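Local coordinates for protein alginate lyase (Chitinophaga sp. MD30, PDB 6KCW) that degrades the polysaccharide alginate as a bacterial polysaccharide lyase, cutting the chain by elimination rather than hydrolysis, at residues Phe27-Arg37 / Gly56-Asp65; Gly89-Gly99 / Leu205-Gly216. All blocks are in the same frame, centred on the assembly; numbering follows the deposited sequence.

Contact 1 of 2, residues Phe27-Arg37 / Gly56-Asp65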
loop_
_atom_site.group_PDB
_atom_site.type_symbol
_atom_site.label_atom_id
_atom_site.label_comp_id
_atom_site.label_asym_id
_atom_site.label_seq_id
_atom_site.Cartn_x
_atom_site.Cartn_y
_atom_site.Cartn_z
ATOM N N PHE A 27 2.040 -15.393 3.631
ATOM C CA PHE A 27 1.934 -14.698 2.386
ATOM C C PHE A 27 2.431 -15.525 1.240
ATOM O O PHE A 27 2.107 -15.258 0.127
ATOM C CB PHE A 27 2.745 -13.427 2.459
ATOM C CG PHE A 27 2.166 -12.385 3.354
ATOM C CD1 PHE A 27 1.303 -11.455 2.866
ATOM C CD2 PHE A 27 2.530 -12.307 4.655
ATOM C CE1 PHE A 27 0.787 -10.495 3.662
ATOM C CE2 PHE A 27 2.019 -11.355 5.466
ATOM C CZ PHE A 27 1.146 -10.440 4.969
ATOM N N GLY A 28 3.234 -16.527 1.509
ATOM C CA GLY A 28 3.768 -17.360 0.453
ATOM C C GLY A 28 5.163 -16.917 0.135
ATOM O O GLY A 28 6.019 -17.697 -0.099
ATOM N N ASN A 29 5.380 -15.627 0.144
ATOM C CA ASN A 29 6.680 -15.078 -0.094
ATOM C C ASN A 29 6.679 -13.669 0.447
ATOM O O ASN A 29 5.653 -13.063 0.466
ATOM C CB ASN A 29 7.097 -15.195 -1.566
ATOM C CG ASN A 29 6.285 -14.337 -2.483
ATOM O OD1 ASN A 29 6.575 -13.185 -2.660
ATOM N ND2 ASN A 29 5.290 -14.910 -3.091
ATOM N N ALA A 30 7.826 -13.181 0.911
ATOM C CA ALA A 30 7.986 -11.840 1.493
ATOM C C ALA A 30 9.461 -11.544 1.555
ATOM O O ALA A 30 10.093 -11.836 2.541
ATOM C CB ALA A 30 7.411 -11.817 2.885
ATOM N N GLY A 31 10.023 -10.946 0.519
ATOM C CA GLY A 31 11.464 -10.810 0.437
ATOM C C GLY A 31 12.105 -9.536 0.954
ATOM O O GLY A 31 13.186 -9.154 0.485
ATOM N N GLY A 32 11.478 -8.867 1.915
ATOM C CA GLY A 32 12.121 -7.707 2.500
ATOM C C GLY A 32 11.931 -7.619 3.996
ATOM O O GLY A 32 12.322 -6.632 4.631
ATOM N N TRP A 33 11.351 -8.674 4.567
ATOM C CA TRP A 33 10.824 -8.603 5.919
ATOM C C TRP A 33 11.922 -8.374 6.950
ATOM O O TRP A 33 13.008 -8.956 6.882
ATOM C CB TRP A 33 10.061 -9.883 6.251
ATOM C CG TRP A 33 8.925 -9.635 7.137
ATOM C CD1 TRP A 33 8.954 -9.558 8.495
ATOM C CD2 TRP A 33 7.565 -9.416 6.746
ATOM N NE1 TRP A 33 7.691 -9.319 8.982
ATOM C CE2 TRP A 33 6.818 -9.223 7.927
ATOM C CE3 TRP A 33 6.902 -9.374 5.518
ATOM C CZ2 TRP A 33 5.443 -8.982 7.913
ATOM C CZ3 TRP A 33 5.532 -9.137 5.509
ATOM C CH2 TRP A 33 4.823 -8.942 6.698
ATOM N N ASN A 34 11.604 -7.532 7.930
ATOM C CA ASN A 34 12.491 -7.176 9.030
ATOM C C ASN A 34 11.709 -7.508 10.299
ATOM O O ASN A 34 10.947 -6.669 10.792
ATOM C CB ASN A 34 12.879 -5.703 8.946
ATOM C CG ASN A 34 13.923 -5.314 9.953
ATOM O OD1 ASN A 34 13.954 -5.830 11.071
ATOM N ND2 ASN A 34 14.779 -4.369 9.575
ATOM N N GLN A 35 11.904 -8.727 10.823
ATOM C CA GLN A 35 11.121 -9.198 11.960
ATOM C C GLN A 35 11.230 -8.280 13.165
ATOM O O GLN A 35 10.450 -8.433 14.116
ATOM C CB GLN A 35 11.542 -10.617 12.362
ATOM C CG GLN A 35 12.867 -11.071 11.813
ATOM C CD GLN A 35 13.283 -12.426 12.350
ATOM O OE1 GLN A 35 12.887 -12.821 13.450
ATOM N NE2 GLN A 35 14.097 -13.142 11.580
ATOM N N SER A 36 12.167 -7.332 13.141
ATOM C CA SER A 36 12.299 -6.355 14.209
ATOM C C SER A 36 11.170 -5.332 14.202
ATOM O O SER A 36 10.988 -4.629 15.203
ATOM C CB SER A 36 13.661 -5.658 14.080
ATOM O OG SER A 36 13.946 -4.821 15.185
ATOM N N ARG A 37 10.411 -5.233 13.101
ATOM C CA ARG A 37 9.299 -4.293 13.000
ATOM C C ARG A 37 7.939 -4.970 12.833
ATOM O O ARG A 37 6.933 -4.269 12.664
ATOM C CB ARG A 37 9.512 -3.319 11.837
ATOM C CG ARG A 37 10.943 -3.051 11.451
ATOM C CD ARG A 37 11.400 -1.734 12.036
ATOM N NE ARG A 37 12.841 -1.648 12.050
ATOM C CZ ARG A 37 13.561 -1.308 10.991
ATOM N NH1 ARG A 37 12.984 -1.029 9.832
ATOM N NH2 ARG A 37 14.889 -1.257 11.064
ATOM N N GLY A 56 13.021 1.834 4.042
ATOM C CA GLY A 56 13.320 0.559 4.666
ATOM C C GLY A 56 14.121 0.673 5.941
ATOM O O GLY A 56 14.050 -0.219 6.792
ATOM N N ALA A 57 14.874 1.757 6.103
ATOM C CA ALA A 57 15.705 1.901 7.289
ATOM C C ALA A 57 14.870 1.942 8.555
ATOM O O ALA A 57 15.326 1.500 9.615
ATOM C CB ALA A 57 16.551 3.165 7.181
ATOM N N GLY A 58 13.650 2.452 8.474
ATOM C CA GLY A 58 12.853 2.595 9.676
ATOM C C GLY A 58 11.525 1.882 9.639
ATOM O O GLY A 58 10.835 1.821 10.660
ATOM N N GLY A 59 11.148 1.333 8.484
ATOM C CA GLY A 59 9.841 0.740 8.303
ATOM C C GLY A 59 9.943 -0.683 7.785
ATOM O O GLY A 59 10.939 -1.372 7.980
ATOM N N LEU A 60 8.890 -1.108 7.094
ATOM C CA LEU A 60 8.814 -2.460 6.561
ATOM C C LEU A 60 8.241 -2.389 5.155
ATOM O O LEU A 60 7.091 -1.975 4.964
ATOM C CB LEU A 60 7.971 -3.357 7.473
ATOM C CG LEU A 60 7.558 -4.730 6.931
ATOM C CD1 LEU A 60 8.752 -5.649 6.849
ATOM C CD2 LEU A 60 6.482 -5.353 7.795
ATOM N N ILE A 61 9.047 -2.790 4.176
ATOM C CA ILE A 61 8.763 -2.580 2.756
ATOM C C ILE A 61 8.945 -3.926 2.064
ATOM O O ILE A 61 10.077 -4.327 1.758
ATOM C CB ILE A 61 9.668 -1.517 2.127
ATOM C CG1 ILE A 61 9.542 -0.180 2.859
ATOM C CG2 ILE A 61 9.357 -1.351 0.631
ATOM C CD1 ILE A 61 10.281 0.948 2.133
ATOM N N SER A 62 7.841 -4.634 1.824
ATOM C CA SER A 62 7.894 -5.953 1.212
ATOM C C SER A 62 6.983 -5.992 -0.005
ATOM O O SER A 62 5.899 -5.404 -0.003
ATOM C CB SER A 62 7.494 -7.057 2.210
ATOM O OG SER A 62 7.845 -8.346 1.723
ATOM N N ASN A 63 7.438 -6.676 -1.048
ATOM C CA ASN A 63 6.657 -6.907 -2.251
ATOM C C ASN A 63 6.333 -8.390 -2.313
ATOM O O ASN A 63 7.239 -9.217 -2.432
ATOM C CB ASN A 63 7.432 -6.459 -3.491
ATOM C CG ASN A 63 7.914 -5.035 -3.374
ATOM O OD1 ASN A 63 7.126 -4.138 -3.086
ATOM N ND2 ASN A 63 9.219 -4.816 -3.571
ATOM N N ILE A 64 5.052 -8.730 -2.235
ATOM C CA ILE A 64 4.637 -10.127 -2.262
ATOM C C ILE A 64 4.305 -10.496 -3.700
ATOM O O ILE A 64 3.337 -9.994 -4.279
ATOM C CB ILE A 64 3.449 -10.400 -1.339
ATOM C CG1 ILE A 64 3.786 -10.033 0.103
ATOM C CG2 ILE A 64 3.096 -11.864 -1.406
ATOM C CD1 ILE A 64 3.407 -8.630 0.490
ATOM N N ASP A 65 5.113 -11.380 -4.265
ATOM C CA ASP A 65 4.876 -11.949 -5.583
ATOM C C ASP A 65 3.536 -12.689 -5.630
ATOM O O ASP A 65 3.336 -13.684 -4.927
ATOM C CB ASP A 65 6.027 -12.901 -5.886
ATOM C CG ASP A 65 6.223 -13.154 -7.345
ATOM O OD1 ASP A 65 5.326 -12.824 -8.140
ATOM O OD2 ASP A 65 7.295 -13.706 -7.678
#
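Asn-29 ND2 serves two carbonyls: Asp-65 O, 2.9 Å away over a nearly straight 167° bond lying in the amide plane, and Ala-1 O at the very start of the chain. The same amide turns back on the strand with its other end, Asn-29 OD1 receiving Asp-65 N at 2.8 Å on a lone pair. With CG between the backbone N and the carbonyl carbon (chi1 68°), the amide engages both polar backbone atoms of Asp-65, imitating the pairing of a neighbouring strand. Strand 60-69 belongs to one sheet of what is probably a concanavalin-like jelly-roll sandwich; it pairs on one side with strand 206-215, and along its other edge runs the irregular loop that follows helix 20-27. Midway, Leu-60 CD1 sits over the five-membered ring of Trp-33, 4.0 Å from its centroid, while Leu-60 CD2 meets Trp-33 CZ2 (3.8 Å) on the same face. Trp-33 NE1 bonds to Ser-38 OG. At the far end a type I turn, Asn-34 to Arg-37, delivers the buried guanidinium to the end of helix 55-58. There Arg-37 NH1 makes weak hydrogen bonds to Gly-59 O (2.8 Å) and Gly-56 O (3.3 Å), both near the guanidinium plane.

Contact 2 of 2, residues Gly89-Gly99 / Leu205-Gly216. With PO4 (phosphate ion), chain B.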
loop_
_atom_site.group_PDB
_atom_site.type_symbol
_atom_site.label_atom_id
_atom_site.label_comp_id
_atom_site.label_asym_id
_atom_site.label_seq_id
_atom_site.Cartn_x
_atom_site.Cartn_y
_atom_site.Cartn_z
ATOM N N GLY A 89 3.962 12.202 6.621
ATOM C CA GLY A 89 3.156 11.176 6.002
ATOM C C GLY A 89 4.023 10.015 5.583
ATOM O O GLY A 89 5.203 9.946 5.907
ATOM N N GLY A 90 3.428 9.087 4.852
ATOM C CA GLY A 90 4.166 7.937 4.382
ATOM C C GLY A 90 3.210 6.949 3.749
ATOM O O GLY A 90 2.019 7.224 3.603
ATOM N N LYS A 91 3.755 5.786 3.400
ATOM C CA LYS A 91 2.987 4.707 2.788
ATOM C C LYS A 91 2.383 3.797 3.866
ATOM O O LYS A 91 2.962 3.595 4.937
ATOM C CB LYS A 91 3.877 3.896 1.833
ATOM C CG LYS A 91 4.144 4.531 0.448
ATOM C CD LYS A 91 4.809 5.912 0.546
ATOM C CE LYS A 91 5.308 6.445 -0.791
ATOM N NZ LYS A 91 5.675 7.874 -0.613
ATOM N N VAL A 92 1.213 3.234 3.563
ATOM C CA VAL A 92 0.460 2.427 4.520
ATOM C C VAL A 92 -0.328 1.371 3.753
ATOM O O VAL A 92 -0.768 1.598 2.631
ATOM C CB VAL A 92 -0.476 3.317 5.382
ATOM C CG1 VAL A 92 -1.504 4.035 4.510
ATOM C CG2 VAL A 92 -1.161 2.505 6.474
ATOM N N GLY A 93 -0.484 0.199 4.362
ATOM C CA GLY A 93 -1.406 -0.806 3.859
ATOM C C GLY A 93 -0.950 -1.518 2.592
ATOM O O GLY A 93 0.175 -1.403 2.135
ATOM N N PHE A 94 -1.893 -2.249 2.014
ATOM C CA PHE A 94 -1.629 -3.207 0.952
ATOM C C PHE A 94 -2.104 -2.659 -0.384
ATOM O O PHE A 94 -3.246 -2.208 -0.505
ATOM C CB PHE A 94 -2.317 -4.536 1.268
ATOM C CG PHE A 94 -1.739 -5.236 2.474
ATOM C CD1 PHE A 94 -2.133 -4.880 3.750
ATOM C CD2 PHE A 94 -0.785 -6.231 2.323
ATOM C CE1 PHE A 94 -1.596 -5.519 4.858
ATOM C CE2 PHE A 94 -0.244 -6.874 3.422
ATOM C CZ PHE A 94 -0.638 -6.517 4.693
ATOM N N GLY A 95 -1.213 -2.685 -1.378
ATOM C CA GLY A 95 -1.531 -2.265 -2.722
ATOM C C GLY A 95 -1.007 -3.227 -3.771
ATOM O O GLY A 95 -0.691 -4.383 -3.471
ATOM N N PHE A 96 -0.897 -2.752 -5.011
ATOM C CA PHE A 96 -0.525 -3.593 -6.137
ATOM C C PHE A 96 0.497 -2.873 -6.992
ATOM O O PHE A 96 0.604 -1.643 -6.964
ATOM C CB PHE A 96 -1.741 -3.967 -6.998
ATOM C CG PHE A 96 -2.747 -4.835 -6.281
ATOM C CD1 PHE A 96 -2.515 -6.193 -6.114
ATOM C CD2 PHE A 96 -3.923 -4.295 -5.780
ATOM C CE1 PHE A 96 -3.439 -6.997 -5.455
ATOM C CE2 PHE A 96 -4.857 -5.095 -5.127
ATOM C CZ PHE A 96 -4.616 -6.447 -4.970
ATOM N N SER A 97 1.241 -3.664 -7.767
ATOM C CA SER A 97 2.226 -3.154 -8.704
ATOM C C SER A 97 2.074 -3.856 -10.044
ATOM O O SER A 97 2.120 -5.086 -10.116
ATOM C CB SER A 97 3.632 -3.387 -8.195
ATOM O OG SER A 97 3.912 -4.754 -8.391
ATOM N N ILE A 98 1.960 -3.070 -11.107
ATOM C CA ILE A 98 1.872 -3.572 -12.472
ATOM C C ILE A 98 3.224 -3.399 -13.151
ATOM O O ILE A 98 3.911 -2.391 -12.938
ATOM C CB ILE A 98 0.752 -2.843 -13.242
ATOM C CG1 ILE A 98 -0.612 -3.308 -12.733
ATOM C CG2 ILE A 98 0.875 -3.065 -14.736
ATOM C CD1 ILE A 98 -1.787 -2.642 -13.430
ATOM N N GLY A 99 3.621 -4.397 -13.946
ATOM C CA GLY A 99 4.858 -4.323 -14.716
ATOM C C GLY A 99 6.092 -4.114 -13.860
ATOM O O GLY A 99 6.337 -4.830 -12.883
ATOM N N LEU A 205 0.538 -6.629 -16.695
ATOM C CA LEU A 205 -0.079 -7.485 -15.691
ATOM C C LEU A 205 0.185 -6.999 -14.271
ATOM O O LEU A 205 1.254 -6.474 -13.957
ATOM C CB LEU A 205 0.437 -8.916 -15.830
ATOM C CG LEU A 205 0.107 -9.501 -17.201
ATOM C CD1 LEU A 205 0.476 -10.967 -17.299
ATOM C CD2 LEU A 205 -1.356 -9.310 -17.472
ATOM N N ILE A 206 -0.818 -7.166 -13.413
ATOM C CA ILE A 206 -0.583 -7.070 -11.980
ATOM C C ILE A 206 0.337 -8.213 -11.586
ATOM O O ILE A 206 0.027 -9.389 -11.812
ATOM C CB ILE A 206 -1.896 -7.123 -11.191
ATOM C CG1 ILE A 206 -2.795 -5.953 -11.572
ATOM C CG2 ILE A 206 -1.608 -7.095 -9.721
ATOM C CD1 ILE A 206 -4.141 -6.397 -11.982
ATOM N N LYS A 207 1.479 -7.873 -11.001
ATOM C CA LYS A 207 2.516 -8.852 -10.736
ATOM C C LYS A 207 2.732 -9.132 -9.259
ATOM O O LYS A 207 3.042 -10.269 -8.901
ATOM C CB LYS A 207 3.840 -8.402 -11.364
ATOM C CG LYS A 207 3.916 -8.682 -12.857
ATOM C CD LYS A 207 5.224 -8.208 -13.437
ATOM C CE LYS A 207 5.559 -8.992 -14.702
ATOM N NZ LYS A 207 4.441 -8.974 -15.706
ATOM N N ASN A 208 2.587 -8.141 -8.384
ATOM C CA ASN A 208 2.740 -8.462 -6.982
ATOM C C ASN A 208 1.967 -7.474 -6.121
ATOM O O ASN A 208 1.569 -6.394 -6.566
ATOM C CB ASN A 208 4.233 -8.567 -6.589
ATOM C CG ASN A 208 5.014 -7.281 -6.749
ATOM O OD1 ASN A 208 4.580 -6.210 -6.326
ATOM N ND2 ASN A 208 6.211 -7.397 -7.313
ATOM N N MET A 209 1.717 -7.900 -4.884
ATOM C CA MET A 209 1.048 -7.087 -3.881
ATOM C C MET A 209 2.091 -6.355 -3.034
ATOM O O MET A 209 3.054 -6.965 -2.552
ATOM C CB MET A 209 0.144 -7.967 -3.010
ATOM C CG MET A 209 -0.495 -7.229 -1.858
ATOM S SD MET A 209 -1.410 -8.276 -0.715
ATOM C CE MET A 209 -0.113 -9.279 -0.005
ATOM N N THR A 210 1.910 -5.046 -2.878
ATOM C CA THR A 210 2.803 -4.235 -2.071
ATOM C C THR A 210 2.296 -4.165 -0.642
ATOM O O THR A 210 1.104 -3.978 -0.398
ATOM C CB THR A 210 2.922 -2.818 -2.625
ATOM O OG1 THR A 210 1.639 -2.187 -2.603
ATOM C CG2 THR A 210 3.463 -2.827 -4.063
ATOM N N PHE A 211 3.214 -4.314 0.305
ATOM C CA PHE A 211 2.936 -4.118 1.730
ATOM C C PHE A 211 3.969 -3.113 2.219
ATOM O O PHE A 211 5.028 -3.486 2.734
ATOM C CB PHE A 211 2.992 -5.426 2.503
ATOM C CG PHE A 211 2.696 -5.270 3.964
ATOM C CD1 PHE A 211 1.874 -4.242 4.410
ATOM C CD2 PHE A 211 3.248 -6.139 4.902
ATOM C CE1 PHE A 211 1.605 -4.091 5.760
ATOM C CE2 PHE A 211 2.982 -5.993 6.253
ATOM C CZ PHE A 211 2.165 -4.965 6.682
ATOM N N HIS A 212 3.669 -1.832 2.028
ATOM C CA HIS A 212 4.608 -0.759 2.324
ATOM C C HIS A 212 4.120 0.016 3.540
ATOM O O HIS A 212 3.011 0.570 3.524
ATOM C CB HIS A 212 4.783 0.164 1.114
ATOM C CG HIS A 212 5.476 -0.489 -0.041
ATOM N ND1 HIS A 212 5.872 0.206 -1.159
ATOM C CD2 HIS A 212 5.843 -1.775 -0.250
ATOM C CE1 HIS A 212 6.449 -0.622 -2.011
ATOM N NE2 HIS A 212 6.439 -1.832 -1.485
ATOM N N THR A 213 4.939 0.021 4.599
ATOM C CA THR A 213 4.710 0.820 5.803
ATOM C C THR A 213 6.002 1.568 6.092
ATOM O O THR A 213 6.906 1.019 6.729
ATOM C CB THR A 213 4.318 -0.035 6.994
ATOM O OG1 THR A 213 3.257 -0.927 6.623
ATOM C CG2 THR A 213 3.851 0.855 8.144
ATOM N N PHE A 214 6.096 2.810 5.618
ATOM C CA PHE A 214 7.297 3.603 5.846
ATOM C C PHE A 214 6.970 5.083 5.716
ATOM O O PHE A 214 5.983 5.474 5.083
ATOM C CB PHE A 214 8.420 3.197 4.891
ATOM C CG PHE A 214 8.164 3.533 3.440
ATOM C CD1 PHE A 214 7.435 2.675 2.626
ATOM C CD2 PHE A 214 8.708 4.692 2.877
ATOM C CE1 PHE A 214 7.241 2.972 1.282
ATOM C CE2 PHE A 214 8.510 5.001 1.543
ATOM C CZ PHE A 214 7.777 4.140 0.741
ATOM N N ARG A 215 7.801 5.899 6.356
ATOM C CA ARG A 215 7.687 7.347 6.280
ATOM C C ARG A 215 8.446 7.872 5.064
ATOM O O ARG A 215 9.503 7.348 4.697
ATOM C CB ARG A 215 8.221 8.006 7.551
ATOM C CG ARG A 215 7.442 7.691 8.813
ATOM C CD ARG A 215 7.818 8.654 9.930
ATOM N NE ARG A 215 7.242 8.257 11.202
ATOM C CZ ARG A 215 6.076 8.692 11.680
ATOM N NH1 ARG A 215 5.342 9.563 10.994
ATOM N NH2 ARG A 215 5.648 8.259 12.851
ATOM N N GLY A 216 7.901 8.909 4.442
ATOM C CA GLY A 216 8.504 9.485 3.260
ATOM C C GLY A 216 7.712 9.199 2.000
ATOM O O GLY A 216 6.838 8.339 2.006
HETATM P P PO4 B . 7.877 7.663 -3.743
HETATM O O1 PO4 B . 7.881 6.222 -3.304
HETATM O O2 PO4 B . 9.302 8.106 -4.001
HETATM O O3 PO4 B . 7.350 8.565 -2.650
HETATM O O4 PO4 B . 7.075 7.804 -5.046
HETATM O O HOH W 1 6.200 10.955 8.396
HETATM O O HOH W 2 2.047 1.473 0.905
HETATM O O HOH W 3 1.389 -1.134 -0.403
#
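Strand 206-215 pairs antiparallel with two successive strands, 89-92 and 94-99, which are separated by a corner at Gly-93; the second crosses it at 141°. The Phe-94 and Phe-211 rings form an offset stack, centroids 4.1 Å apart and planes only 7° from parallel. Met-209 adds a Met-aromatic contact, SD to Phe-94 CD2 3.7 Å, reaching the ring obliquely. Further along this face Ile-98 CG1 meets Ile-206 CG1 at 3.6 Å. On the opposite face Ser-97 OG donates to Asn-208 OD1 at 2.6 Å, from above the amide plane, at a classic beta bulge where Ser-97 faces both Lys-207 and Asn-208, its O accepting from Lys-207 N and its N donating to Asn-208 O. Lys-91, on the same face, bends at chi2 (58°), laying CD against Phe-214 CZ (3.5 Å) and bringing NZ to Gly-216 O (2.9 Å) and a phosphate oxygen, O3 (2.7 Å). Beside it Gly-90 CA lies 4.0 Å from Arg-215 CA, a spacing at which any side chain on Gly-90 would collide with Phe-214 O. A methionine in place of Lys-91 would probably leave Gly-216 O and the phosphate without this donor and Tyr-133 without its cation-pi partner. The phosphate probably comes from the crystallisation liquor, but Lys-91, Tyr-133 and Arg-117 all bond it and mark an anion-binding patch, perhaps part of the cleft for the acidic sugar chain, as in related jelly-roll lyases. Segment 89-99 bonds on its other side to strand 113-122, and strand 206-215 to strand 60-69; the Phe-94, Phe-96 and Met-209 side chains pack on Leu-74 of strand 71-80, in the second sheet of the sandwich.

The two contacts lie with their centres 11 Å apart and share one sheet, strand 60-69 of contact 1 bordering strand 206-215 of contact 2. A probable backbone hydrogen bond, Ile-64 N to Met-209 O at 2.7 Å, joins them. On the phosphate-bearing face, Asn-63 OD1 probably bonds His-212 NE2 (2.9 Å), and His-212 ND1 in turn meets Arg-117, a phosphate ligand; contact 1 is thus linked to the anion site through His-212, a second-shell residue. The calcium ion, held by Asn-9, Asn-11, Gly-43 and Asp-233, all outside both contacts, is about 12 Å from the side chain of Phe-27 and about 12 Å from that of Phe-94.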